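Local atomic coordinates of uncharacterized conserved (Bdellovibrio bacteriovorus, PDB entry 7O21), a protein that probably trims peptidoglycan as an L,D-carboxypeptidase of the YkuD family and so takes part in setting the curvature of this predatory bacterium. Residues A[24-29]-A[61-66]; A[51-56]-A[152-157]; A[90-95]-A[258-263]; A[265-270]-A[296-301]. One frame throughout, in Å; residues are numbered along the deposited sequence.

Contact 1: residues A[24-29]-A[61-66]; sequences DLLPAS and EQIQKI
L26 and P27 form the short strand 26-27 near the N terminus and pack against I63 of strand 62-73, in the main sheet of the L,D-transpeptidase catalytic domain. The contact is apolar, and no hydrogen bond crosses it. I63 gives the largest share of the buried surface. Its CG1 stands between the backbone N and the carbonyl carbon (chi1 66°), which turns the longer branch to the N-terminal segment. From there CD1 runs on, extended, and ends 4.2 Å from CD of P27. The isoleucine methyl points at the CD corner of the proline ring. L26 comes in differently. Its side chain runs alongside that of I63 in the opposite direction. One methyl, CD2 of L26, lies 4.1 Å from CG1 of I63. The same CD2 is 4.0 Å from the carbonyl O of I63, at van der Waals range. Strand 26-27 is not a neighbour of strand 62-73 in a sheet, since its backbone pairs with strand 181-182, where L26 bonds to V182. P27 also rests on F56 of strand 52-59 and on Y181. Helix 184-206 covers the contact through H187, which touches both L26 and I63, and through K184, which touches L26.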
loop_
_atom_site.group_PDB
_atom_site.type_symbol
_atom_site.label_atom_id
_atom_site.label_comp_id
_atom_site.label_asym_id
_atom_site.label_seq_id
_atom_site.Cartn_x
_atom_site.Cartn_y
_atom_site.Cartn_z
ATOM N N ASP A 24 30.281 -16.287 -13.719
ATOM C CA ASP A 24 30.888 -17.459 -13.027
ATOM C C ASP A 24 30.466 -17.429 -11.554
ATOM O O ASP A 24 30.057 -18.440 -11.056
ATOM C CB ASP A 24 32.410 -17.561 -13.179
ATOM C CG ASP A 24 33.005 -18.851 -12.611
ATOM O OD1 ASP A 24 32.389 -19.458 -11.753
ATOM O OD2 ASP A 24 34.118 -19.236 -13.021
ATOM N N LEU A 25 30.656 -16.315 -10.880
ATOM C CA LEU A 25 30.204 -16.237 -9.485
ATOM C C LEU A 25 28.764 -15.704 -9.494
ATOM O O LEU A 25 28.338 -15.163 -10.465
ATOM C CB LEU A 25 31.130 -15.352 -8.656
ATOM C CG LEU A 25 32.617 -15.714 -8.667
ATOM C CD1 LEU A 25 33.417 -14.669 -7.932
ATOM C CD2 LEU A 25 32.865 -17.072 -8.065
ATOM N N LEU A 26 28.090 -15.900 -8.390
ATOM C CA LEU A 26 26.692 -15.529 -8.252
ATOM C C LEU A 26 26.481 -14.788 -6.940
ATOM O O LEU A 26 27.181 -15.036 -5.959
ATOM C CB LEU A 26 25.825 -16.794 -8.238
ATOM C CG LEU A 26 25.738 -17.617 -9.522
ATOM C CD1 LEU A 26 25.052 -18.947 -9.244
ATOM C CD2 LEU A 26 25.008 -16.850 -10.606
ATOM N N PRO A 27 25.495 -13.892 -6.886
ATOM C CA PRO A 27 25.259 -13.125 -5.652
ATOM C C PRO A 27 24.681 -14.006 -4.551
ATOM O O PRO A 27 23.636 -14.644 -4.732
ATOM C CB PRO A 27 24.257 -12.052 -6.097
ATOM C CG PRO A 27 23.557 -12.667 -7.269
ATOM C CD PRO A 27 24.584 -13.511 -7.973
ATOM N N ALA A 28 25.351 -14.004 -3.394
ATOM C CA ALA A 28 24.980 -14.901 -2.303
ATOM C C ALA A 28 23.568 -14.637 -1.795
ATOM O O ALA A 28 22.929 -15.547 -1.254
ATOM C CB ALA A 28 25.979 -14.778 -1.151
ATOM N N SER A 29 23.078 -13.410 -1.929
ATOM C CA SER A 29 21.812 -13.041 -1.309
ATOM C C SER A 29 20.591 -13.372 -2.155
ATOM O O SER A 29 19.481 -13.428 -1.607
ATOM C CB SER A 29 21.796 -11.564 -0.912
ATOM O OG SER A 29 22.828 -11.282 0.038
ATOM N N GLU A 61 15.693 -23.874 -11.228
ATOM C CA GLU A 61 16.098 -23.598 -9.856
ATOM C C GLU A 61 17.312 -22.690 -9.776
ATOM O O GLU A 61 17.674 -22.255 -8.676
ATOM C CB GLU A 61 16.440 -24.900 -9.126
ATOM C CG GLU A 61 15.302 -25.899 -9.057
ATOM C CD GLU A 61 15.634 -27.078 -8.155
ATOM O OE1 GLU A 61 14.941 -27.266 -7.135
ATOM O OE2 GLU A 61 16.604 -27.799 -8.463
ATOM N N GLN A 62 17.953 -22.414 -10.903
ATOM C CA GLN A 62 19.126 -21.562 -10.949
ATOM C C GLN A 62 18.737 -20.135 -11.324
ATOM O O GLN A 62 17.581 -19.830 -11.642
ATOM C CB GLN A 62 20.158 -22.104 -11.949
ATOM C CG GLN A 62 21.012 -23.252 -11.425
ATOM C CD GLN A 62 20.214 -24.515 -11.197
ATOM O OE1 GLN A 62 19.536 -25.001 -12.102
ATOM N NE2 GLN A 62 20.287 -25.059 -9.982
ATOM N N ILE A 63 19.718 -19.247 -11.237
ATOM C CA ILE A 63 19.570 -17.866 -11.668
ATOM C C ILE A 63 20.687 -17.576 -12.662
ATOM O O ILE A 63 21.766 -18.175 -12.602
ATOM C CB ILE A 63 19.616 -16.869 -10.486
ATOM C CG1 ILE A 63 21.004 -16.862 -9.836
ATOM C CG2 ILE A 63 18.508 -17.182 -9.483
ATOM C CD1 ILE A 63 21.167 -15.826 -8.741
ATOM N N GLN A 64 20.436 -16.636 -13.569
ATOM C CA GLN A 64 21.407 -16.306 -14.604
ATOM C C GLN A 64 21.423 -14.796 -14.788
ATOM O O GLN A 64 20.367 -14.189 -14.959
ATOM C CB GLN A 64 21.007 -16.981 -15.918
ATOM C CG GLN A 64 22.017 -16.832 -17.042
ATOM C CD GLN A 64 21.650 -17.657 -18.255
ATOM O OE1 GLN A 64 20.685 -18.420 -18.234
ATOM N NE2 GLN A 64 22.428 -17.516 -19.325
ATOM N N LYS A 65 22.609 -14.196 -14.761
ATOM C CA LYS A 65 22.722 -12.769 -15.025
ATOM C C LYS A 65 22.613 -12.549 -16.524
ATOM O O LYS A 65 23.318 -13.193 -17.308
ATOM C CB LYS A 65 24.055 -12.224 -14.508
ATOM C CG LYS A 65 24.185 -10.707 -14.622
ATOM C CD LYS A 65 25.568 -10.215 -14.193
ATOM C CE LYS A 65 25.659 -10.046 -12.678
ATOM N NZ LYS A 65 26.960 -9.460 -12.220
ATOM N N ILE A 66 21.721 -11.651 -16.930
ATOM C CA ILE A 66 21.498 -11.404 -18.342
ATOM C C ILE A 66 22.067 -10.071 -18.809
ATOM O O ILE A 66 22.438 -9.957 -19.981
ATOM C CB ILE A 66 20.031 -11.560 -18.774
ATOM C CG1 ILE A 66 19.166 -10.573 -18.015
ATOM C CG2 ILE A 66 19.555 -13.000 -18.561
ATOM C CD1 ILE A 66 17.703 -10.613 -18.423
#

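Contact 2: residues A[51-56]-A[152-157]; sequences RKLSVF and VVVRND
L53 and V154 meet at about a right angle, methyl against methyl. CD1 of L53 is the touching atom and lies 4.0 Å from CG1 of V154. The same methyl is 4.2 Å from CG1 of V152, so one leucine branch meets two valines. CG of L53 is anti to the backbone N (chi1 -180°), which carries the leucine out from strand 52-59 to the valines. V152 and V154 both point to this strand, while V153 between them points away, as in an extended chain. No polar bond crosses this buried contact. It lies near the predicted active site. The side chain of V152 is about 6 Å from that of C151, the predicted nucleophile, and the side chain of V154 is about 7 Å from that of H136, the predicted proton donor/acceptor. R155 follows as the N-cap of helix 156-163. That helix packs on the same core, with L162 against L53 and I159 against V154. Strand 42-47 adds I44 beside L53 and V46 beside V152.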
loop_
_atom_site.group_PDB
_atom_site.type_symbol
_atom_site.label_atom_id
_atom_site.label_comp_id
_atom_site.label_asym_id
_atom_site.label_seq_id
_atom_site.Cartn_x
_atom_site.Cartn_y
_atom_site.Cartn_z
ATOM N N ARG A 51 28.778 0.266 -7.868
ATOM C CA ARG A 51 28.035 1.165 -8.752
ATOM C C ARG A 51 27.513 0.417 -9.984
ATOM O O ARG A 51 27.701 0.836 -11.128
ATOM C CB ARG A 51 28.874 2.396 -9.131
ATOM C CG ARG A 51 29.176 3.310 -7.951
ATOM C CD ARG A 51 30.213 4.368 -8.326
ATOM N NE ARG A 51 31.457 3.755 -8.784
ATOM C CZ ARG A 51 32.598 3.768 -8.101
ATOM N NH1 ARG A 51 32.662 4.363 -6.917
ATOM N NH2 ARG A 51 33.677 3.181 -8.603
ATOM N N LYS A 52 26.816 -0.696 -9.741
ATOM C CA LYS A 52 26.330 -1.537 -10.828
ATOM C C LYS A 52 24.913 -2.000 -10.536
ATOM O O LYS A 52 24.573 -2.312 -9.391
ATOM C CB LYS A 52 27.199 -2.780 -11.032
ATOM C CG LYS A 52 28.647 -2.481 -11.394
ATOM C CD LYS A 52 28.786 -2.006 -12.827
ATOM C CE LYS A 52 30.239 -2.066 -13.275
ATOM N NZ LYS A 52 30.684 -0.773 -13.851
ATOM N N LEU A 53 24.112 -2.083 -11.586
ATOM C CA LEU A 53 22.781 -2.666 -11.536
ATOM C C LEU A 53 22.742 -3.827 -12.514
ATOM O O LEU A 53 23.075 -3.656 -13.692
ATOM C CB LEU A 53 21.737 -1.619 -11.908
ATOM C CG LEU A 53 20.266 -2.025 -11.915
ATOM C CD1 LEU A 53 19.409 -0.773 -11.735
ATOM C CD2 LEU A 53 19.891 -2.745 -13.215
ATOM N N SER A 54 22.333 -4.999 -12.039
ATOM C CA SER A 54 22.287 -6.202 -12.852
ATOM C C SER A 54 20.863 -6.728 -12.927
ATOM O O SER A 54 20.046 -6.492 -12.036
ATOM C CB SER A 54 23.156 -7.313 -12.267
ATOM O OG SER A 54 24.467 -6.866 -11.974
ATOM N N VAL A 55 20.562 -7.414 -14.024
ATOM C CA VAL A 55 19.295 -8.111 -14.190
ATOM C C VAL A 55 19.568 -9.606 -14.160
ATOM O O VAL A 55 20.418 -10.100 -14.904
ATOM C CB VAL A 55 18.587 -7.712 -15.495
ATOM C CG1 VAL A 55 17.230 -8.395 -15.577
ATOM C CG2 VAL A 55 18.429 -6.207 -15.567
ATOM N N PHE A 56 18.871 -10.323 -13.287
ATOM C CA PHE A 56 18.939 -11.772 -13.240
ATOM C C PHE A 56 17.611 -12.357 -13.692
ATOM O O PHE A 56 16.547 -11.759 -13.497
ATOM C CB PHE A 56 19.254 -12.257 -11.815
ATOM C CG PHE A 56 20.685 -12.053 -11.427
ATOM C CD1 PHE A 56 21.121 -10.813 -10.979
ATOM C CD2 PHE A 56 21.605 -13.084 -11.549
ATOM C CE1 PHE A 56 22.443 -10.612 -10.633
ATOM C CE2 PHE A 56 22.946 -12.880 -11.213
ATOM C CZ PHE A 56 23.352 -11.645 -10.751
ATOM N N VAL A 152 17.852 4.927 -6.563
ATOM C CA VAL A 152 18.751 4.276 -7.515
ATOM C C VAL A 152 18.652 5.016 -8.842
ATOM O O VAL A 152 17.560 5.140 -9.408
ATOM C CB VAL A 152 18.390 2.797 -7.693
ATOM C CG1 VAL A 152 19.358 2.134 -8.680
ATOM C CG2 VAL A 152 18.366 2.076 -6.344
ATOM N N VAL A 153 19.776 5.531 -9.331
ATOM C CA VAL A 153 19.782 6.382 -10.515
ATOM C C VAL A 153 20.637 5.734 -11.595
ATOM O O VAL A 153 21.753 5.264 -11.323
ATOM C CB VAL A 153 20.311 7.786 -10.181
ATOM C CG1 VAL A 153 20.103 8.756 -11.366
ATOM C CG2 VAL A 153 19.664 8.315 -8.905
ATOM N N VAL A 154 20.112 5.734 -12.818
ATOM C CA VAL A 154 20.775 5.214 -13.999
ATOM C C VAL A 154 20.625 6.231 -15.125
ATOM O O VAL A 154 19.864 7.199 -15.038
ATOM C CB VAL A 154 20.201 3.848 -14.432
ATOM C CG1 VAL A 154 20.412 2.805 -13.336
ATOM C CG2 VAL A 154 18.716 3.966 -14.750
ATOM N N ARG A 155 21.303 5.970 -16.209
ATOM C CA ARG A 155 21.212 6.841 -17.399
ATOM C C ARG A 155 19.878 6.617 -18.129
ATOM O O ARG A 155 19.247 5.621 -17.954
ATOM C CB ARG A 155 22.439 6.616 -18.289
ATOM C CG ARG A 155 23.747 7.079 -17.677
ATOM C CD ARG A 155 23.781 8.583 -17.555
ATOM N NE ARG A 155 24.815 9.076 -16.684
ATOM C CZ ARG A 155 24.772 10.278 -16.172
ATOM N NH1 ARG A 155 25.710 10.699 -15.361
ATOM N NH2 ARG A 155 23.760 11.061 -16.425
ATOM N N ASN A 156 19.509 7.571 -18.960
ATOM C CA ASN A 156 18.225 7.519 -19.703
ATOM C C ASN A 156 18.162 6.290 -20.618
ATOM O O ASN A 156 17.148 5.714 -20.715
ATOM C CB ASN A 156 18.040 8.789 -20.537
ATOM C CG ASN A 156 17.687 9.971 -19.679
ATOM O OD1 ASN A 156 16.768 9.878 -18.901
ATOM N ND2 ASN A 156 18.424 11.049 -19.817
ATOM N N ASP A 157 19.259 5.964 -21.278
ATOM C CA ASP A 157 19.280 4.787 -22.175
ATOM C C ASP A 157 19.065 3.523 -21.339
ATOM O O ASP A 157 18.377 2.668 -21.777
ATOM C CB ASP A 157 20.538 4.766 -23.051
ATOM C CG ASP A 157 21.857 4.530 -22.333
ATOM O OD1 ASP A 157 21.992 4.955 -21.234
ATOM O OD2 ASP A 157 22.732 3.958 -22.941
#

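Contact 3: residues A[90-95]-A[258-263]; sequences EGIYFL and NDQLLV
Q260 reaches from strand 260-270 to I92 and, through two waters, to the backbone of E90 and I92. Its CB points to strand 91-99, and CG and CD continue in an extended line (chi2 172°). OE1 of Q260 lies 3.6 Å from CD1 of I92, the two side chains sliding past each other in opposite directions. OE1 of Q260 also accepts a hydrogen bond from water 2, at 2.7 Å, and that water accepts one from N of I92. NE2 of Q260 donates to water 1, which bonds the carbonyl O of E90. The two waters hold both ends of the amide and fix its rotation. Beyond it, CD1 of I92 packs 4.3 Å from CB of L262. Nearby, N258 ND2 makes a weak hydrogen bond to E90 OE2 (3.1 Å), the amide and carboxylate planes 81° apart. OE1 of E90 is bonded to the backbone N of D177. This is an interdomain interface between the YkuD catalytic and NTF2-like domains, part water-bridged and part apolar.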
loop_
_atom_site.group_PDB
_atom_site.type_symbol
_atom_site.label_atom_id
_atom_site.label_comp_id
_atom_site.label_asym_id
_atom_site.label_seq_id
_atom_site.Cartn_x
_atom_site.Cartn_y
_atom_site.Cartn_z
ATOM N N GLU A 90 19.073 0.180 2.527
ATOM C CA GLU A 90 19.280 -1.025 1.749
ATOM C C GLU A 90 18.190 -2.014 2.127
ATOM O O GLU A 90 17.681 -1.998 3.257
ATOM C CB GLU A 90 20.689 -1.620 1.945
ATOM C CG GLU A 90 20.972 -2.157 3.332
ATOM C CD GLU A 90 22.376 -2.747 3.468
ATOM O OE1 GLU A 90 22.907 -3.283 2.474
ATOM O OE2 GLU A 90 22.946 -2.687 4.577
ATOM N N GLY A 91 17.808 -2.861 1.185
ATOM C CA GLY A 91 16.769 -3.822 1.486
ATOM C C GLY A 91 16.248 -4.534 0.256
ATOM O O GLY A 91 16.834 -4.472 -0.835
ATOM N N ILE A 92 15.126 -5.212 0.471
ATOM C CA ILE A 92 14.550 -6.157 -0.467
ATOM C C ILE A 92 13.195 -5.588 -0.852
ATOM O O ILE A 92 12.247 -5.659 -0.055
ATOM C CB ILE A 92 14.393 -7.545 0.179
ATOM C CG1 ILE A 92 15.732 -8.068 0.726
ATOM C CG2 ILE A 92 13.809 -8.539 -0.810
ATOM C CD1 ILE A 92 15.569 -9.229 1.728
ATOM N N TYR A 93 13.096 -5.030 -2.061
ATOM C CA TYR A 93 11.923 -4.263 -2.466
ATOM C C TYR A 93 11.320 -4.818 -3.749
ATOM O O TYR A 93 11.843 -5.735 -4.375
ATOM C CB TYR A 93 12.290 -2.779 -2.648
ATOM C CG TYR A 93 12.831 -2.233 -1.357
ATOM C CD1 TYR A 93 11.986 -2.013 -0.277
ATOM C CD2 TYR A 93 14.192 -2.039 -1.181
ATOM C CE1 TYR A 93 12.477 -1.576 0.924
ATOM C CE2 TYR A 93 14.692 -1.592 0.028
ATOM C CZ TYR A 93 13.827 -1.366 1.073
ATOM O OH TYR A 93 14.317 -0.940 2.289
ATOM N N PHE A 94 10.157 -4.288 -4.111
ATOM C CA PHE A 94 9.416 -4.648 -5.347
ATOM C C PHE A 94 9.060 -3.330 -6.050
ATOM O O PHE A 94 8.786 -2.356 -5.379
ATOM C CB PHE A 94 8.150 -5.463 -5.017
ATOM C CG PHE A 94 8.380 -6.874 -4.512
ATOM C CD1 PHE A 94 8.735 -7.126 -3.195
ATOM C CD2 PHE A 94 8.270 -7.967 -5.361
ATOM C CE1 PHE A 94 8.986 -8.420 -2.761
ATOM C CE2 PHE A 94 8.517 -9.255 -4.922
ATOM C CZ PHE A 94 8.863 -9.475 -3.616
ATOM N N LEU A 95 9.138 -3.296 -7.369
ATOM C CA LEU A 95 8.767 -2.113 -8.137
ATOM C C LEU A 95 7.257 -2.064 -8.331
ATOM O O LEU A 95 6.636 -3.076 -8.673
ATOM C CB LEU A 95 9.482 -2.136 -9.483
ATOM C CG LEU A 95 11.008 -2.112 -9.292
ATOM C CD1 LEU A 95 11.719 -2.676 -10.506
ATOM C CD2 LEU A 95 11.479 -0.699 -8.962
ATOM N N ASN A 258 21.893 -9.767 5.000
ATOM C CA ASN A 258 22.095 -9.222 6.359
ATOM C C ASN A 258 21.287 -10.083 7.329
ATOM O O ASN A 258 21.444 -11.312 7.345
ATOM C CB ASN A 258 21.785 -7.730 6.405
ATOM C CG ASN A 258 22.878 -6.875 5.788
ATOM O OD1 ASN A 258 24.010 -7.316 5.654
ATOM N ND2 ASN A 258 22.535 -5.644 5.424
ATOM N N ASP A 259 20.413 -9.498 8.132
ATOM C CA ASP A 259 19.623 -10.249 9.093
ATOM C C ASP A 259 18.334 -10.812 8.507
ATOM O O ASP A 259 17.617 -11.523 9.214
ATOM C CB ASP A 259 19.279 -9.333 10.275
ATOM C CG ASP A 259 18.582 -8.031 9.839
ATOM O OD1 ASP A 259 18.907 -7.472 8.753
ATOM O OD2 ASP A 259 17.702 -7.551 10.592
ATOM N N GLN A 260 18.032 -10.539 7.244
ATOM C CA GLN A 260 16.688 -10.716 6.694
ATOM C C GLN A 260 16.587 -11.940 5.791
ATOM O O GLN A 260 17.533 -12.291 5.070
ATOM C CB GLN A 260 16.310 -9.485 5.866
ATOM C CG GLN A 260 16.115 -8.235 6.702
ATOM C CD GLN A 260 15.929 -6.999 5.862
ATOM O OE1 GLN A 260 15.886 -7.065 4.622
ATOM N NE2 GLN A 260 15.845 -5.853 6.520
ATOM N N LEU A 261 15.418 -12.583 5.838
ATOM C CA LEU A 261 15.050 -13.651 4.915
ATOM C C LEU A 261 13.654 -13.351 4.401
ATOM O O LEU A 261 12.743 -13.100 5.193
ATOM C CB LEU A 261 15.051 -15.023 5.605
ATOM C CG LEU A 261 14.526 -16.220 4.797
ATOM C CD1 LEU A 261 15.417 -16.518 3.606
ATOM C CD2 LEU A 261 14.389 -17.456 5.676
ATOM N N LEU A 262 13.497 -13.357 3.072
ATOM C CA LEU A 262 12.202 -13.150 2.434
ATOM C C LEU A 262 11.950 -14.339 1.521
ATOM O O LEU A 262 12.807 -14.686 0.694
ATOM C CB LEU A 262 12.211 -11.850 1.621
ATOM C CG LEU A 262 10.920 -11.272 1.034
ATOM C CD1 LEU A 262 10.449 -12.049 -0.187
ATOM C CD2 LEU A 262 9.822 -11.128 2.046
ATOM N N VAL A 263 10.792 -14.975 1.686
ATOM C CA VAL A 263 10.358 -16.085 0.848
ATOM C C VAL A 263 8.980 -15.736 0.309
ATOM O O VAL A 263 8.100 -15.336 1.074
ATOM C CB VAL A 263 10.308 -17.403 1.647
ATOM C CG1 VAL A 263 9.823 -18.537 0.784
ATOM C CG2 VAL A 263 11.700 -17.731 2.191
HETATM O O HOH W 1 15.557 -3.180 4.728
HETATM O O HOH W 2 14.410 -5.241 3.284
#

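Contact 4: residues A[265-270]-A[296-301]; sequences TLQRYE and EEWAPF
L266 with F301, and Q267 with W298, join strand 260-270 to the C-terminal end of the chain in the NTF2-like domain. In its curved antiparallel sheet, strand 275-287 lies between strands 260-270 and 290-300, so side chains make the contact and no direct hydrogen bond crosses it. The apolar part is a CH-pi contact. CD1 of L266 sits over one face of the F301 ring, 4.1 Å from its centroid and 27° off the normal. The two side chains cross at about a right angle, and the nearest ring atom to CD1 of L266 is CG of F301, at 3.7 Å.

The polar part joins Q267 to W298. NE2 of Q267 comes obliquely to the indole, 3.5 Å from CD1 of W298, with amide and ring planes 30° apart. Water 3 bridges them: it accepts from NE2 of Q267 and from NE1 of W298 (2.9 Å), and it also bonds the carbonyl O of Q267. The other amide atom, OE1 of Q267, takes a bond from K280 NZ. K103 of the second subunit packs on Q267 and makes a cation-pi contact with W298, placing this patch at the dimer interface.

One salt bridge lies within strand 260-270. NH1 of R268 donates to OE1 of E270 at 2.8 Å, the oxygen lying in the guanidinium plane but met from above the carboxylate plane.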
loop_
_atom_site.group_PDB
_atom_site.type_symbol
_atom_site.label_atom_id
_atom_site.label_comp_id
_atom_site.label_asym_id
_atom_site.label_seq_id
_atom_site.Cartn_x
_atom_site.Cartn_y
_atom_site.Cartn_z
ATOM N N THR A 265 5.909 -17.246 -2.434
ATOM C CA THR A 265 5.488 -18.444 -3.150
ATOM C C THR A 265 3.995 -18.353 -3.454
ATOM O O THR A 265 3.270 -17.572 -2.841
ATOM C CB THR A 265 5.803 -19.695 -2.314
ATOM O OG1 THR A 265 5.376 -20.877 -3.003
ATOM C CG2 THR A 265 5.093 -19.643 -0.981
ATOM N N LEU A 266 3.557 -19.117 -4.456
ATOM C CA LEU A 266 2.135 -19.387 -4.659
ATOM C C LEU A 266 1.764 -20.625 -3.842
ATOM O O LEU A 266 2.345 -21.702 -4.026
ATOM C CB LEU A 266 1.833 -19.597 -6.143
ATOM C CG LEU A 266 0.345 -19.722 -6.500
ATOM C CD1 LEU A 266 -0.396 -18.434 -6.186
ATOM C CD2 LEU A 266 0.186 -20.037 -7.979
ATOM N N GLN A 267 0.830 -20.459 -2.916
ATOM C CA GLN A 267 0.492 -21.481 -1.932
ATOM C C GLN A 267 -0.893 -22.044 -2.203
ATOM O O GLN A 267 -1.850 -21.287 -2.379
ATOM C CB GLN A 267 0.512 -20.853 -0.544
ATOM C CG GLN A 267 -0.022 -21.740 0.580
ATOM C CD GLN A 267 -0.201 -20.956 1.870
ATOM O OE1 GLN A 267 0.772 -20.635 2.545
ATOM N NE2 GLN A 267 -1.434 -20.597 2.185
ATOM N N ARG A 268 -0.994 -23.365 -2.222
ATOM C CA ARG A 268 -2.276 -24.054 -2.269
ATOM C C ARG A 268 -2.513 -24.676 -0.898
ATOM O O ARG A 268 -1.682 -25.450 -0.416
ATOM C CB ARG A 268 -2.262 -25.137 -3.342
ATOM C CG ARG A 268 -3.609 -25.824 -3.531
ATOM C CD ARG A 268 -3.474 -26.994 -4.494
ATOM N NE ARG A 268 -4.777 -27.564 -4.836
ATOM C CZ ARG A 268 -5.372 -28.528 -4.142
ATOM N NH1 ARG A 268 -4.781 -29.027 -3.065
ATOM N NH2 ARG A 268 -6.556 -28.993 -4.531
ATOM N N TYR A 269 -3.630 -24.317 -0.274
ATOM C CA TYR A 269 -4.035 -24.843 1.027
ATOM C C TYR A 269 -5.322 -25.636 0.855
ATOM O O TYR A 269 -6.290 -25.130 0.279
ATOM C CB TYR A 269 -4.311 -23.687 1.999
ATOM C CG TYR A 269 -4.664 -24.145 3.399
ATOM C CD1 TYR A 269 -5.978 -24.397 3.760
ATOM C CD2 TYR A 269 -3.673 -24.316 4.350
ATOM C CE1 TYR A 269 -6.290 -24.819 5.043
ATOM C CE2 TYR A 269 -3.971 -24.720 5.623
ATOM C CZ TYR A 269 -5.274 -24.984 5.957
ATOM O OH TYR A 269 -5.548 -25.379 7.241
ATOM N N GLU A 270 -5.345 -26.856 1.378
ATOM C CA GLU A 270 -6.528 -27.706 1.267
ATOM C C GLU A 270 -6.853 -28.365 2.595
ATOM O O GLU A 270 -5.992 -28.999 3.207
ATOM C CB GLU A 270 -6.342 -28.800 0.214
ATOM C CG GLU A 270 -7.548 -29.747 0.134
ATOM C CD GLU A 270 -7.563 -30.608 -1.121
ATOM O OE1 GLU A 270 -6.501 -30.785 -1.748
ATOM O OE2 GLU A 270 -8.643 -31.121 -1.478
ATOM N N GLU A 296 3.890 -12.777 8.274
ATOM C CA GLU A 296 3.463 -13.731 7.252
ATOM C C GLU A 296 2.200 -13.178 6.608
ATOM O O GLU A 296 1.214 -12.916 7.307
ATOM C CB GLU A 296 3.199 -15.101 7.885
ATOM C CG GLU A 296 2.799 -16.193 6.888
ATOM C CD GLU A 296 2.815 -17.578 7.485
ATOM O OE1 GLU A 296 3.462 -17.754 8.538
ATOM O OE2 GLU A 296 2.195 -18.506 6.919
ATOM N N GLU A 297 2.234 -12.992 5.285
ATOM C CA GLU A 297 1.141 -12.380 4.539
ATOM C C GLU A 297 0.555 -13.377 3.549
ATOM O O GLU A 297 1.246 -14.270 3.050
ATOM C CB GLU A 297 1.621 -11.150 3.762
ATOM C CG GLU A 297 2.146 -10.008 4.626
ATOM C CD GLU A 297 2.636 -8.817 3.806
ATOM O OE1 GLU A 297 3.316 -9.016 2.769
ATOM O OE2 GLU A 297 2.338 -7.671 4.199
ATOM N N TRP A 298 -0.738 -13.216 3.269
ATOM C CA TRP A 298 -1.423 -14.036 2.279
ATOM C C TRP A 298 -2.387 -13.135 1.523
ATOM O O TRP A 298 -3.123 -12.350 2.135
ATOM C CB TRP A 298 -2.182 -15.193 2.952
ATOM C CG TRP A 298 -2.872 -16.163 1.996
ATOM C CD1 TRP A 298 -2.369 -17.337 1.506
ATOM C CD2 TRP A 298 -4.210 -16.055 1.474
ATOM N NE1 TRP A 298 -3.296 -17.950 0.694
ATOM C CE2 TRP A 298 -4.427 -17.178 0.649
ATOM C CE3 TRP A 298 -5.227 -15.103 1.604
ATOM C CZ2 TRP A 298 -5.637 -17.389 -0.027
ATOM C CZ3 TRP A 298 -6.422 -15.314 0.925
ATOM C CH2 TRP A 298 -6.612 -16.447 0.123
ATOM N N ALA A 299 -2.347 -13.213 0.193
ATOM C CA ALA A 299 -3.302 -12.501 -0.644
ATOM C C ALA A 299 -3.923 -13.493 -1.618
ATOM O O ALA A 299 -3.219 -14.346 -2.165
ATOM C CB ALA A 299 -2.591 -11.381 -1.423
ATOM N N PRO A 300 -5.237 -13.435 -1.838
ATOM C CA PRO A 300 -5.872 -14.439 -2.695
ATOM C C PRO A 300 -5.379 -14.336 -4.130
ATOM O O PRO A 300 -5.021 -13.261 -4.618
ATOM C CB PRO A 300 -7.367 -14.100 -2.597
ATOM C CG PRO A 300 -7.401 -12.661 -2.246
ATOM C CD PRO A 300 -6.180 -12.391 -1.404
ATOM N N PHE A 301 -5.338 -15.486 -4.797
ATOM C CA PHE A 301 -4.898 -15.578 -6.180
ATOM C C PHE A 301 -5.989 -16.221 -7.025
ATOM O O PHE A 301 -6.547 -17.255 -6.650
ATOM C CB PHE A 301 -3.641 -16.445 -6.303
ATOM C CG PHE A 301 -3.313 -16.823 -7.721
ATOM C CD1 PHE A 301 -2.515 -16.001 -8.499
ATOM C CD2 PHE A 301 -3.802 -17.995 -8.273
ATOM C CE1 PHE A 301 -2.217 -16.341 -9.807
ATOM C CE2 PHE A 301 -3.508 -18.340 -9.580
ATOM C CZ PHE A 301 -2.715 -17.513 -10.344
HETATM O O HOH W 3 -3.372 -20.701 -0.064
#

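From the N terminus, contact 1 closes first, when strand 62-73 returns to residues 24-29. Contact 2 has opened by then, at residues 51-56, so the two cross. They also touch, through a probable backbone hydrogen bond from I66 N to V55 O. Contact 3 opens at residues 90-95, before contact 2 closes at residues 152-157, crossing it. Contact 1 joins the N-terminal segment to the catalytic domain's sheet; contact 2 lies within that domain. Contact 3 closes a long loop and ties that domain to the NTF2-like one. Contact 4 follows on the same strand, 260-270, and brings in the C-terminal strand. Contacts 2 and 4 lie furthest apart, their centres separated by about 32 Å.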